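Local coordinates for aminopeptidase N family protein (Idiomarina loihiensis L2TR, PDB 4FGM) that binds zinc and is probably an aminopeptidase of the M61 family, cleaving residues from the amino-terminal ends of peptides, at residues L252-A255 / H256-E259; T310-F313 / D314-L318; Y329-L332 / L333-L337; G418-D421 / D422-I425; P468-D471 / N472-G475. All coordinates share one frame; numbering follows the deposited sequence.

Interaction 1. Residues L252-A255 / H256-E259; sequences LISA and HQYE
Gln257 folds its carboxamide back onto Ser254, and the polar part of the contact centres on Gln257 OE1. Ser254 N gives this oxygen a nearly straight bond (N to OE1 2.9 Å, N-H...O 168°), and Ser254 OG donates to it at 3.2 Å from the opposite face of the amide plane. The Gln257 chain starts with CG anti to its own carbonyl carbon (chi1 -72°) and stays extended, which carries the amide back to where the reversal begins. With an alanine here the carboxamide is gone, and Ser254 N and OG would probably be left without their shared acceptor.

The reversal is a type I beta turn from Ser254 to Gln257, at the surface in the loop between strand 242-248 and helix 262-277. Gln257 N closes it on Ser254 O at 3.2 Å, and a weak bond runs from His256 N to Ser254 OG.

The apolar part belongs to Ile253, which is buried. Its CG1 meets Gln257 CB at 3.4 Å, while CD1 rests 3.3 Å from Gln257 O. Ile253 also packs on Ile200 of helix 197-215 and on Tyr264 of helix 262-277; Arg199 bonds to the carbonyl oxygens of Gln257 and Tyr258.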
loop_
_atom_site.group_PDB
_atom_site.type_symbol
_atom_site.label_atom_id
_atom_site.label_comp_id
_atom_site.label_asym_id
_atom_site.label_seq_id
_atom_site.Cartn_x
_atom_site.Cartn_y
_atom_site.Cartn_z
ATOM N N LEU A 252 -8.063 3.586 15.195
ATOM C CA LEU A 252 -7.293 3.338 16.403
ATOM C C LEU A 252 -8.240 3.200 17.576
ATOM O O LEU A 252 -8.652 4.188 18.184
ATOM C CB LEU A 252 -6.297 4.475 16.639
ATOM C CG LEU A 252 -5.249 4.649 15.528
ATOM C CD1 LEU A 252 -4.333 5.804 15.882
ATOM C CD2 LEU A 252 -4.430 3.377 15.353
ATOM N N ILE A 253 -8.570 1.953 17.887
ATOM C CA ILE A 253 -9.495 1.618 18.957
ATOM C C ILE A 253 -9.164 2.264 20.314
ATOM O O ILE A 253 -8.003 2.330 20.732
ATOM C CB ILE A 253 -9.606 0.073 19.064
ATOM C CG1 ILE A 253 -10.793 -0.309 19.942
ATOM C CG2 ILE A 253 -8.303 -0.519 19.569
ATOM C CD1 ILE A 253 -11.310 -1.706 19.653
ATOM N N SER A 254 -10.203 2.762 20.983
ATOM C CA SER A 254 -10.051 3.422 22.273
ATOM C C SER A 254 -10.210 2.466 23.456
ATOM O O SER A 254 -10.599 1.305 23.293
ATOM C CB SER A 254 -11.068 4.560 22.404
ATOM O OG SER A 254 -12.391 4.063 22.496
ATOM N N ALA A 255 -9.917 2.971 24.648
ATOM C CA ALA A 255 -10.014 2.185 25.869
ATOM C C ALA A 255 -11.454 1.816 26.222
ATOM O O ALA A 255 -11.684 0.938 27.053
ATOM C CB ALA A 255 -9.373 2.947 27.026
ATOM N N HIS A 256 -12.418 2.483 25.593
ATOM C CA HIS A 256 -13.829 2.216 25.862
ATOM C C HIS A 256 -14.490 1.345 24.798
ATOM O O HIS A 256 -15.709 1.161 24.806
ATOM C CB HIS A 256 -14.583 3.536 25.998
ATOM C CG HIS A 256 -13.959 4.477 26.981
ATOM N ND1 HIS A 256 -13.685 4.116 28.282
ATOM C CD2 HIS A 256 -13.533 5.755 26.845
ATOM C CE1 HIS A 256 -13.115 5.132 28.908
ATOM N NE2 HIS A 256 -13.012 6.138 28.058
ATOM N N GLN A 257 -13.681 0.819 23.882
ATOM C CA GLN A 257 -14.170 -0.048 22.814
ATOM C C GLN A 257 -13.595 -1.445 23.044
ATOM O O GLN A 257 -12.443 -1.714 22.709
ATOM C CB GLN A 257 -13.718 0.475 21.446
ATOM C CG GLN A 257 -14.411 1.746 20.964
ATOM C CD GLN A 257 -13.860 2.239 19.622
ATOM O OE1 GLN A 257 -12.777 2.831 19.559
ATOM N NE2 GLN A 257 -14.600 1.982 18.545
ATOM N N TYR A 258 -14.403 -2.332 23.615
ATOM C CA TYR A 258 -13.951 -3.688 23.905
ATOM C C TYR A 258 -13.830 -4.570 22.670
ATOM O O TYR A 258 -12.762 -5.111 22.381
ATOM C CB TYR A 258 -14.897 -4.364 24.902
ATOM C CG TYR A 258 -14.450 -5.758 25.298
ATOM C CD1 TYR A 258 -13.350 -5.946 26.138
ATOM C CD2 TYR A 258 -15.098 -6.892 24.801
ATOM C CE1 TYR A 258 -12.905 -7.230 26.472
ATOM C CE2 TYR A 258 -14.662 -8.178 25.127
ATOM C CZ TYR A 258 -13.564 -8.339 25.963
ATOM O OH TYR A 258 -13.121 -9.604 26.286
ATOM N N GLU A 259 -14.933 -4.711 21.947
ATOM C CA GLU A 259 -14.965 -5.553 20.761
ATOM C C GLU A 259 -14.226 -5.029 19.536
ATOM O O GLU A 259 -13.988 -3.832 19.381
ATOM C CB GLU A 259 -16.415 -5.835 20.364
ATOM C CG GLU A 259 -17.206 -6.673 21.357
ATOM C CD GLU A 259 -16.594 -8.042 21.582
ATOM O OE1 GLU A 259 -16.064 -8.627 20.612
ATOM O OE2 GLU A 259 -16.655 -8.539 22.726
#

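Interaction 2. Residues T310-F313 / D314-L318; sequences TSYF and DDYLL
Tyr312 lays its hydroxyl end over the ring of Tyr316, with Tyr312 OH 3.7 Å above the middle of that ring. The two planes are nearly parallel, at 15°, but slid so far that the centroids are 5.2 Å apart and the rings themselves barely overlap. Both rings leave the helix with CG anti to the backbone N (chi1 163° in Tyr312), which sends them off side by side in the same direction, one turn apart. Their hydroxyls are held beyond the helix: Tyr312 OH by Asp388 and Trp584 NE1, Tyr316 OH by the carbonyl oxygen of Trp584.

Phe313 brings its CD1 to the edge of the Tyr316 ring, 4.0 Å from Tyr316 CD2, and to Leu317 CG at 3.8 Å. The Phe313 ring also meets that of Phe276 on helix 262-277.

Along the backbone, Asp315 N and Leu318 N lack the bond to the residue four before; Leu318 N bonds instead to Asp315 O, and the helix is kinked there. Asp314 CG sits between its backbone N and carbonyl carbon (chi1 52°), tucking the carboxylate back over the preceding turn. OD1 lies 3.0 Å from Ser311 O, a close approach of two acceptors and not a bond. Asp314 OD2 accepts from ND1 of the zinc ligand His273, which probably steadies and polarises the imidazole: the carboxylate-histidine-zinc arrangement of many zinc enzymes, here in the second shell of the HExxH metal site.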
loop_
_atom_site.group_PDB
_atom_site.type_symbol
_atom_site.label_atom_id
_atom_site.label_comp_id
_atom_site.label_asym_id
_atom_site.label_seq_id
_atom_site.Cartn_x
_atom_site.Cartn_y
_atom_site.Cartn_z
ATOM N N THR A 310 1.406 -10.854 -0.030
ATOM C CA THR A 310 1.242 -9.966 1.115
ATOM C C THR A 310 -0.229 -9.584 1.304
ATOM O O THR A 310 -0.710 -9.453 2.432
ATOM C CB THR A 310 2.067 -8.684 0.933
ATOM O OG1 THR A 310 3.392 -9.031 0.503
ATOM C CG2 THR A 310 2.134 -7.899 2.248
ATOM N N SER A 311 -0.942 -9.420 0.193
ATOM C CA SER A 311 -2.353 -9.059 0.257
ATOM C C SER A 311 -3.228 -10.219 0.705
ATOM O O SER A 311 -4.397 -10.029 1.022
ATOM C CB SER A 311 -2.840 -8.529 -1.089
ATOM O OG SER A 311 -2.277 -7.254 -1.342
ATOM N N TYR A 312 -2.665 -11.422 0.725
ATOM C CA TYR A 312 -3.411 -12.590 1.184
ATOM C C TYR A 312 -3.103 -12.788 2.662
ATOM O O TYR A 312 -3.992 -13.044 3.470
ATOM C CB TYR A 312 -2.994 -13.840 0.408
ATOM C CG TYR A 312 -3.391 -15.140 1.078
ATOM C CD1 TYR A 312 -4.728 -15.531 1.152
ATOM C CD2 TYR A 312 -2.423 -15.985 1.631
ATOM C CE1 TYR A 312 -5.094 -16.733 1.757
ATOM C CE2 TYR A 312 -2.775 -17.188 2.236
ATOM C CZ TYR A 312 -4.112 -17.559 2.295
ATOM O OH TYR A 312 -4.464 -18.755 2.879
ATOM N N PHE A 313 -1.836 -12.647 3.019
ATOM C CA PHE A 313 -1.430 -12.841 4.402
ATOM C C PHE A 313 -1.807 -11.732 5.378
ATOM O O PHE A 313 -2.060 -12.022 6.550
ATOM C CB PHE A 313 0.076 -13.137 4.466
ATOM C CG PHE A 313 0.420 -14.561 4.102
ATOM C CD1 PHE A 313 0.028 -15.615 4.922
ATOM C CD2 PHE A 313 1.114 -14.852 2.933
ATOM C CE1 PHE A 313 0.308 -16.945 4.574
ATOM C CE2 PHE A 313 1.400 -16.179 2.575
ATOM C CZ PHE A 313 1.001 -17.225 3.402
ATOM N N ASP A 314 -1.871 -10.478 4.927
ATOM C CA ASP A 314 -2.231 -9.407 5.863
ATOM C C ASP A 314 -3.547 -9.698 6.591
ATOM O O ASP A 314 -3.678 -9.405 7.778
ATOM C CB ASP A 314 -2.286 -8.021 5.182
ATOM C CG ASP A 314 -3.149 -7.991 3.923
ATOM O OD1 ASP A 314 -4.084 -8.811 3.790
ATOM O OD2 ASP A 314 -2.896 -7.114 3.068
ATOM N N ASP A 315 -4.510 -10.287 5.890
ATOM C CA ASP A 315 -5.790 -10.631 6.506
ATOM C C ASP A 315 -5.751 -12.025 7.143
ATOM O O ASP A 315 -6.181 -12.213 8.281
ATOM C CB ASP A 315 -6.926 -10.588 5.476
ATOM C CG ASP A 315 -7.194 -9.191 4.954
ATOM O OD1 ASP A 315 -7.184 -8.248 5.769
ATOM O OD2 ASP A 315 -7.431 -9.039 3.736
ATOM N N TYR A 316 -5.226 -12.996 6.402
ATOM C CA TYR A 316 -5.158 -14.370 6.880
ATOM C C TYR A 316 -4.410 -14.505 8.210
ATOM O O TYR A 316 -4.900 -15.148 9.143
ATOM C CB TYR A 316 -4.513 -15.256 5.811
ATOM C CG TYR A 316 -4.463 -16.717 6.190
ATOM C CD1 TYR A 316 -5.632 -17.420 6.496
ATOM C CD2 TYR A 316 -3.244 -17.394 6.277
ATOM C CE1 TYR A 316 -5.587 -18.756 6.886
ATOM C CE2 TYR A 316 -3.187 -18.731 6.663
ATOM C CZ TYR A 316 -4.360 -19.408 6.969
ATOM O OH TYR A 316 -4.300 -20.728 7.361
ATOM N N LEU A 317 -3.233 -13.895 8.304
ATOM C CA LEU A 317 -2.445 -13.963 9.537
ATOM C C LEU A 317 -3.181 -13.324 10.715
ATOM O O LEU A 317 -2.879 -13.604 11.876
ATOM C CB LEU A 317 -1.084 -13.291 9.333
ATOM C CG LEU A 317 -0.162 -14.018 8.350
ATOM C CD1 LEU A 317 1.206 -13.347 8.358
ATOM C CD2 LEU A 317 -0.036 -15.499 8.745
ATOM N N LEU A 318 -4.148 -12.462 10.411
ATOM C CA LEU A 318 -4.935 -11.800 11.444
ATOM C C LEU A 318 -5.852 -12.831 12.107
ATOM O O LEU A 318 -6.155 -12.742 13.303
ATOM C CB LEU A 318 -5.755 -10.668 10.818
ATOM C CG LEU A 318 -5.549 -9.243 11.351
ATOM C CD1 LEU A 318 -4.072 -8.873 11.422
ATOM C CD2 LEU A 318 -6.278 -8.284 10.436
#

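Interaction 3. Residues Y329-L332 / L333-L337; sequences YLKL and LGDTL
Tyr329 and Leu333 lie one turn apart and cross at a slant, the hydroxyl end of the ring meeting the branch point of the leucine. Tyr329 OH is 3.6 Å from Leu333 CG, and Tyr329 CE2 is 3.8 Å from Leu333 CD1. With CG of Tyr329 anti to the backbone N (chi1 175°), the ring's far end swings along the helix to Leu333. Leu333 itself has a first torsion of -136°, away from the usual staggered positions, and its CD1 touches two side chains of the previous turn: the Tyr329 ring and, at 3.9 Å, Leu330 CD2. Leu330 also comes in across Leu333 at a slant, and the three together make one apolar flank.

On another flank the groups are polar. Asp335 curls back so that its CG sits 3.3 Å from Lys331 O, the same oxygen that accepts from Asp335 N. The charged ends do not meet, Lys331 NZ standing 5.4 Å from Asp335 OD2; the lysine instead makes a salt bridge with Asp262.

Regular main-chain bonds run from Leu333 N to Tyr329 O, from Gly334 N to Leu330 O and from Thr336 N to Leu332 O. This is the i to i+3 and i to i+4 side-chain packing along a regular alpha helix: in the M61 peptidase region, Tyr329 leans on helix 308-320, while Leu333 reaches helix 378-394 and strand 570-575.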
loop_
_atom_site.group_PDB
_atom_site.type_symbol
_atom_site.label_atom_id
_atom_site.label_comp_id
_atom_site.label_asym_id
_atom_site.label_seq_id
_atom_site.Cartn_x
_atom_site.Cartn_y
_atom_site.Cartn_z
ATOM N N TYR A 329 -12.814 -13.066 8.729
ATOM C CA TYR A 329 -11.849 -13.374 7.689
ATOM C C TYR A 329 -12.507 -13.680 6.347
ATOM O O TYR A 329 -12.094 -13.145 5.310
ATOM C CB TYR A 329 -10.957 -14.554 8.085
ATOM C CG TYR A 329 -10.058 -14.937 6.939
ATOM C CD1 TYR A 329 -9.035 -14.082 6.520
ATOM C CD2 TYR A 329 -10.322 -16.070 6.173
ATOM C CE1 TYR A 329 -8.314 -14.333 5.367
ATOM C CE2 TYR A 329 -9.607 -16.332 5.014
ATOM C CZ TYR A 329 -8.609 -15.455 4.612
ATOM O OH TYR A 329 -7.943 -15.671 3.425
ATOM N N LEU A 330 -13.524 -14.540 6.364
ATOM C CA LEU A 330 -14.204 -14.918 5.124
ATOM C C LEU A 330 -14.949 -13.761 4.472
ATOM O O LEU A 330 -15.164 -13.767 3.260
ATOM C CB LEU A 330 -15.154 -16.103 5.360
ATOM C CG LEU A 330 -14.483 -17.481 5.491
ATOM C CD1 LEU A 330 -15.548 -18.543 5.718
ATOM C CD2 LEU A 330 -13.684 -17.804 4.228
ATOM N N LYS A 331 -15.347 -12.775 5.267
ATOM C CA LYS A 331 -16.022 -11.618 4.706
ATOM C C LYS A 331 -14.959 -10.872 3.902
ATOM O O LYS A 331 -15.201 -10.445 2.772
ATOM C CB LYS A 331 -16.574 -10.706 5.802
ATOM C CG LYS A 331 -17.147 -9.402 5.253
ATOM C CD LYS A 331 -17.397 -8.387 6.357
ATOM C CE LYS A 331 -17.691 -7.009 5.779
ATOM N NZ LYS A 331 -17.871 -5.978 6.846
ATOM N N LEU A 332 -13.772 -10.737 4.489
ATOM C CA LEU A 332 -12.665 -10.063 3.823
ATOM C C LEU A 332 -12.284 -10.808 2.547
ATOM O O LEU A 332 -11.933 -10.189 1.539
ATOM C CB LEU A 332 -11.448 -9.981 4.755
ATOM C CG LEU A 332 -11.552 -9.033 5.958
ATOM C CD1 LEU A 332 -10.358 -9.234 6.890
ATOM C CD2 LEU A 332 -11.628 -7.590 5.471
ATOM N N LEU A 333 -12.357 -12.138 2.592
ATOM C CA LEU A 333 -12.019 -12.964 1.435
ATOM C C LEU A 333 -13.047 -12.748 0.333
ATOM O O LEU A 333 -12.701 -12.582 -0.838
ATOM C CB LEU A 333 -11.991 -14.445 1.818
ATOM C CG LEU A 333 -10.815 -15.275 1.287
ATOM C CD1 LEU A 333 -11.086 -16.755 1.543
ATOM C CD2 LEU A 333 -10.614 -15.021 -0.193
ATOM N N GLY A 334 -14.316 -12.759 0.715
ATOM C CA GLY A 334 -15.373 -12.540 -0.252
ATOM C C GLY A 334 -15.264 -11.159 -0.866
ATOM O O GLY A 334 -15.553 -10.985 -2.049
ATOM N N ASP A 335 -14.838 -10.177 -0.073
ATOM C CA ASP A 335 -14.680 -8.812 -0.579
ATOM C C ASP A 335 -13.687 -8.843 -1.732
ATOM O O ASP A 335 -13.971 -8.364 -2.826
ATOM C CB ASP A 335 -14.143 -7.863 0.510
ATOM C CG ASP A 335 -15.224 -7.385 1.475
ATOM O OD1 ASP A 335 -16.416 -7.687 1.251
ATOM O OD2 ASP A 335 -14.878 -6.698 2.464
ATOM N N THR A 336 -12.521 -9.424 -1.469
ATOM C CA THR A 336 -11.465 -9.535 -2.466
ATOM C C THR A 336 -11.963 -10.286 -3.691
ATOM O O THR A 336 -11.739 -9.867 -4.832
ATOM C CB THR A 336 -10.237 -10.284 -1.904
ATOM O OG1 THR A 336 -9.710 -9.578 -0.775
ATOM C CG2 THR A 336 -9.158 -10.405 -2.967
ATOM N N LEU A 337 -12.638 -11.405 -3.452
ATOM C CA LEU A 337 -13.155 -12.212 -4.545
ATOM C C LEU A 337 -14.117 -11.388 -5.395
ATOM O O LEU A 337 -14.010 -11.359 -6.621
ATOM C CB LEU A 337 -13.855 -13.457 -3.994
ATOM C CG LEU A 337 -14.250 -14.531 -5.010
ATOM C CD1 LEU A 337 -13.068 -14.857 -5.904
ATOM C CD2 LEU A 337 -14.727 -15.773 -4.277
#

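Interaction 4. Residues G418-D421 / D422-I425; sequences GTAD and DTVI
From Ala420 to Thr423 the chain bends into the start of a helix, Thr423 N donating to Ala420 O at 3.1 Å. Two ordered waters extend this opening turn. One takes the N-H of Val424 (3.0 Å to Val424 N) and donates a hydrogen bond to Ala420 O; the other joins Ile425 N to Asp421 O in the same way. Each water thus stands where a direct i to i+4 bond would be in a regular helix.

The side chain that carries the contact is Thr423. Its OG1 accepts from Ala420 N at 2.7 Å (N-H...O 151°), so Ala420 and Thr423 are tied by two reciprocal bonds, N to OG1 one way and N to O the other, at the entrance to helix 423-429. A first torsion of -63° sets OG1 beside its own backbone N and facing Ala420, whose CB is 3.4 Å from that oxygen. Thr419 CB packs against Thr423 CB at 4.1 Å.

Around the turn, Thr419 OG1 bonds to Tyr306 and Gln302, and Asp421 OD1 to Gln302. Phe412 of helix 401-413 packs on both threonines, and Ile425 leads helix 423-429 onto helix 437-445.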
loop_
_atom_site.group_PDB
_atom_site.type_symbol
_atom_site.label_atom_id
_atom_site.label_comp_id
_atom_site.label_asym_id
_atom_site.label_seq_id
_atom_site.Cartn_x
_atom_site.Cartn_y
_atom_site.Cartn_z
ATOM N N GLY A 418 17.784 -12.668 -4.777
ATOM C CA GLY A 418 16.783 -12.074 -5.643
ATOM C C GLY A 418 16.029 -13.115 -6.449
ATOM O O GLY A 418 16.540 -14.209 -6.703
ATOM N N THR A 419 14.811 -12.775 -6.853
ATOM C CA THR A 419 13.985 -13.685 -7.635
ATOM C C THR A 419 13.803 -13.185 -9.060
ATOM O O THR A 419 13.589 -11.993 -9.281
ATOM C CB THR A 419 12.580 -13.850 -7.009
ATOM O OG1 THR A 419 11.937 -12.570 -6.924
ATOM C CG2 THR A 419 12.679 -14.469 -5.631
ATOM N N ALA A 420 13.906 -14.099 -10.022
ATOM C CA ALA A 420 13.707 -13.763 -11.432
ATOM C C ALA A 420 12.221 -13.999 -11.681
ATOM O O ALA A 420 11.540 -14.596 -10.839
ATOM C CB ALA A 420 14.546 -14.666 -12.326
ATOM N N ASP A 421 11.712 -13.547 -12.822
ATOM C CA ASP A 421 10.290 -13.701 -13.114
ATOM C C ASP A 421 9.737 -15.111 -12.982
ATOM O O ASP A 421 8.603 -15.290 -12.546
ATOM C CB ASP A 421 9.963 -13.169 -14.508
ATOM C CG ASP A 421 10.269 -11.694 -14.655
ATOM O OD1 ASP A 421 10.475 -11.024 -13.620
ATOM O OD2 ASP A 421 10.290 -11.203 -15.804
ATOM N N ASP A 422 10.535 -16.114 -13.331
ATOM C CA ASP A 422 10.071 -17.500 -13.269
ATOM C C ASP A 422 10.563 -18.308 -12.069
ATOM O O ASP A 422 10.239 -19.487 -11.935
ATOM C CB ASP A 422 10.449 -18.224 -14.568
ATOM C CG ASP A 422 11.947 -18.430 -14.709
ATOM O OD1 ASP A 422 12.720 -17.520 -14.334
ATOM O OD2 ASP A 422 12.352 -19.502 -15.209
ATOM N N THR A 423 11.326 -17.672 -11.188
ATOM C CA THR A 423 11.858 -18.350 -10.009
ATOM C C THR A 423 10.829 -19.094 -9.166
ATOM O O THR A 423 10.995 -20.281 -8.885
ATOM C CB THR A 423 12.600 -17.360 -9.081
ATOM O OG1 THR A 423 13.733 -16.812 -9.770
ATOM C CG2 THR A 423 13.070 -18.067 -7.806
ATOM N N VAL A 424 9.771 -18.402 -8.754
ATOM C CA VAL A 424 8.749 -19.021 -7.916
ATOM C C VAL A 424 8.026 -20.208 -8.560
ATOM O O VAL A 424 7.848 -21.245 -7.918
ATOM C CB VAL A 424 7.706 -17.972 -7.443
ATOM C CG1 VAL A 424 6.584 -18.650 -6.659
ATOM C CG2 VAL A 424 8.388 -16.938 -6.560
ATOM N N ILE A 425 7.609 -20.081 -9.816
ATOM C CA ILE A 425 6.915 -21.198 -10.453
ATOM C C ILE A 425 7.859 -22.396 -10.629
ATOM O O ILE A 425 7.478 -23.537 -10.349
ATOM C CB ILE A 425 6.296 -20.801 -11.822
ATOM C CG1 ILE A 425 5.327 -21.896 -12.279
ATOM C CG2 ILE A 425 7.384 -20.585 -12.866
ATOM C CD1 ILE A 425 4.608 -21.589 -13.581
HETATM O O HOH W 1 9.216 -15.595 -9.606
HETATM O O HOH W 2 7.303 -17.283 -11.129
#

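Interaction 5. Residues P468-D471 / N472-G475; sequences PVDD and NSVG
Asp470 OD2 takes the shortest bond here, 2.7 Å from Ser473 OG, the hydroxyl approaching from above the carboxylate plane. The same oxygen also accepts from Asn472 N at 2.9 Å, but that bond is strongly bent (121°) and weak. Asp470 CG sits between its own backbone N and carbonyl carbon (chi1 70°), which turns the carboxylate inward over the residues that follow. Replacing this aspartate by a leucine would probably cost Ser473 OG its acceptor, leaving the hydroxyl free to turn, and Asn472 N its weak partner.

The backbone forms a type I beta turn from Asp470 to Ser473, closed by Ser473 N to Asp470 O at 3.1 Å; the weak bond to Asn472 N gives it, at most, the character of an Asx turn. It lies in the long loop between strand 461-466 and strand 489-494, the latter belonging to an antiparallel sheet consistent with the PDZ-like part of the protein. The other two side chains of the turn point to that region: the Asp471 carboxylate accepts from the backbone N of Phe487, Gly488 and Ala489, and Asn472 OD1 from that of Tyr491.

Van der Waals contacts complete the turn. Val469 CG2 lies 3.6 Å from Ser473 CB, and Pro468 CB is 3.6 Å from Ser473 O. Pro468 CG approaches Val474 CG2 more loosely, at 4.5 Å, and Val474 continues onto Ser338 and Arg342 of helix 326-342.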
loop_
_atom_site.group_PDB
_atom_site.type_symbol
_atom_site.label_atom_id
_atom_site.label_comp_id
_atom_site.label_asym_id
_atom_site.label_seq_id
_atom_site.Cartn_x
_atom_site.Cartn_y
_atom_site.Cartn_z
ATOM N N PRO A 468 -25.594 -7.094 -4.958
ATOM C CA PRO A 468 -25.334 -6.295 -3.753
ATOM C C PRO A 468 -26.536 -5.410 -3.430
ATOM O O PRO A 468 -27.422 -5.252 -4.265
ATOM C CB PRO A 468 -24.091 -5.493 -4.137
ATOM C CG PRO A 468 -24.246 -5.329 -5.628
ATOM C CD PRO A 468 -24.703 -6.696 -6.065
ATOM N N VAL A 469 -26.572 -4.834 -2.231
ATOM C CA VAL A 469 -27.696 -3.985 -1.848
ATOM C C VAL A 469 -27.770 -2.726 -2.713
ATOM O O VAL A 469 -28.827 -2.106 -2.835
ATOM C CB VAL A 469 -27.641 -3.613 -0.337
ATOM C CG1 VAL A 469 -27.523 -4.894 0.497
ATOM C CG2 VAL A 469 -26.492 -2.662 -0.054
ATOM N N ASP A 470 -26.635 -2.348 -3.295
ATOM C CA ASP A 470 -26.554 -1.188 -4.183
ATOM C C ASP A 470 -25.237 -1.247 -4.961
ATOM O O ASP A 470 -24.376 -2.073 -4.666
ATOM C CB ASP A 470 -26.682 0.138 -3.404
ATOM C CG ASP A 470 -25.472 0.446 -2.530
ATOM O OD1 ASP A 470 -25.556 1.390 -1.719
ATOM O OD2 ASP A 470 -24.434 -0.232 -2.653
ATOM N N ASP A 471 -25.095 -0.385 -5.962
ATOM C CA ASP A 471 -23.905 -0.345 -6.804
ATOM C C ASP A 471 -22.586 -0.149 -6.058
ATOM O O ASP A 471 -21.531 -0.557 -6.547
ATOM C CB ASP A 471 -24.050 0.772 -7.843
ATOM C CG ASP A 471 -25.051 0.438 -8.935
ATOM O OD1 ASP A 471 -24.701 -0.348 -9.845
ATOM O OD2 ASP A 471 -26.186 0.963 -8.884
ATOM N N ASN A 472 -22.643 0.472 -4.884
ATOM C CA ASN A 472 -21.438 0.751 -4.112
ATOM C C ASN A 472 -21.185 -0.198 -2.945
ATOM O O ASN A 472 -20.347 0.086 -2.089
ATOM C CB ASN A 472 -21.501 2.180 -3.569
ATOM C CG ASN A 472 -21.967 3.179 -4.602
ATOM O OD1 ASN A 472 -21.381 3.305 -5.678
ATOM N ND2 ASN A 472 -23.031 3.905 -4.275
ATOM N N SER A 473 -21.891 -1.322 -2.911
ATOM C CA SER A 473 -21.736 -2.261 -1.808
ATOM C C SER A 473 -21.267 -3.651 -2.184
ATOM O O SER A 473 -21.670 -4.623 -1.553
ATOM C CB SER A 473 -23.052 -2.379 -1.030
ATOM O OG SER A 473 -23.344 -1.185 -0.324
ATOM N N VAL A 474 -20.425 -3.765 -3.201
ATOM C CA VAL A 474 -19.933 -5.084 -3.586
ATOM C C VAL A 474 -19.087 -5.625 -2.434
ATOM O O VAL A 474 -17.948 -5.204 -2.241
ATOM C CB VAL A 474 -19.081 -5.017 -4.879
ATOM C CG1 VAL A 474 -18.643 -6.409 -5.290
ATOM C CG2 VAL A 474 -19.885 -4.377 -5.999
ATOM N N GLY A 475 -19.643 -6.531 -1.639
ATOM C CA GLY A 475 -18.859 -7.046 -0.537
ATOM C C GLY A 475 -18.783 -8.553 -0.486
ATOM O O GLY A 475 -19.002 -9.234 -1.497
#

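How the interactions relate
The five contacts follow one another along the chain, each closing before the next opens. Interactions 2 and 3 lie on successive helices, 308-320 and 326-342, with centres about 11 Å apart, and they pack directly: Tyr312 CE1 meets Tyr329 OH at 3.5 Å, and Asp315 OD1 meets Leu332 CD1 at 3.5 Å. Interaction 5 joins the far end of this group, Asp335 OD1 lying 3.1 Å from Gly475 C, so helix 326-342 stands between the helix beside the zinc site and the loop leading to strand 489-494, probably of the PDZ-like part. Interactions 1 and 4 are surface turns, each leading into a helix, on opposite sides of the chain's centre and about 43 Å apart between centres.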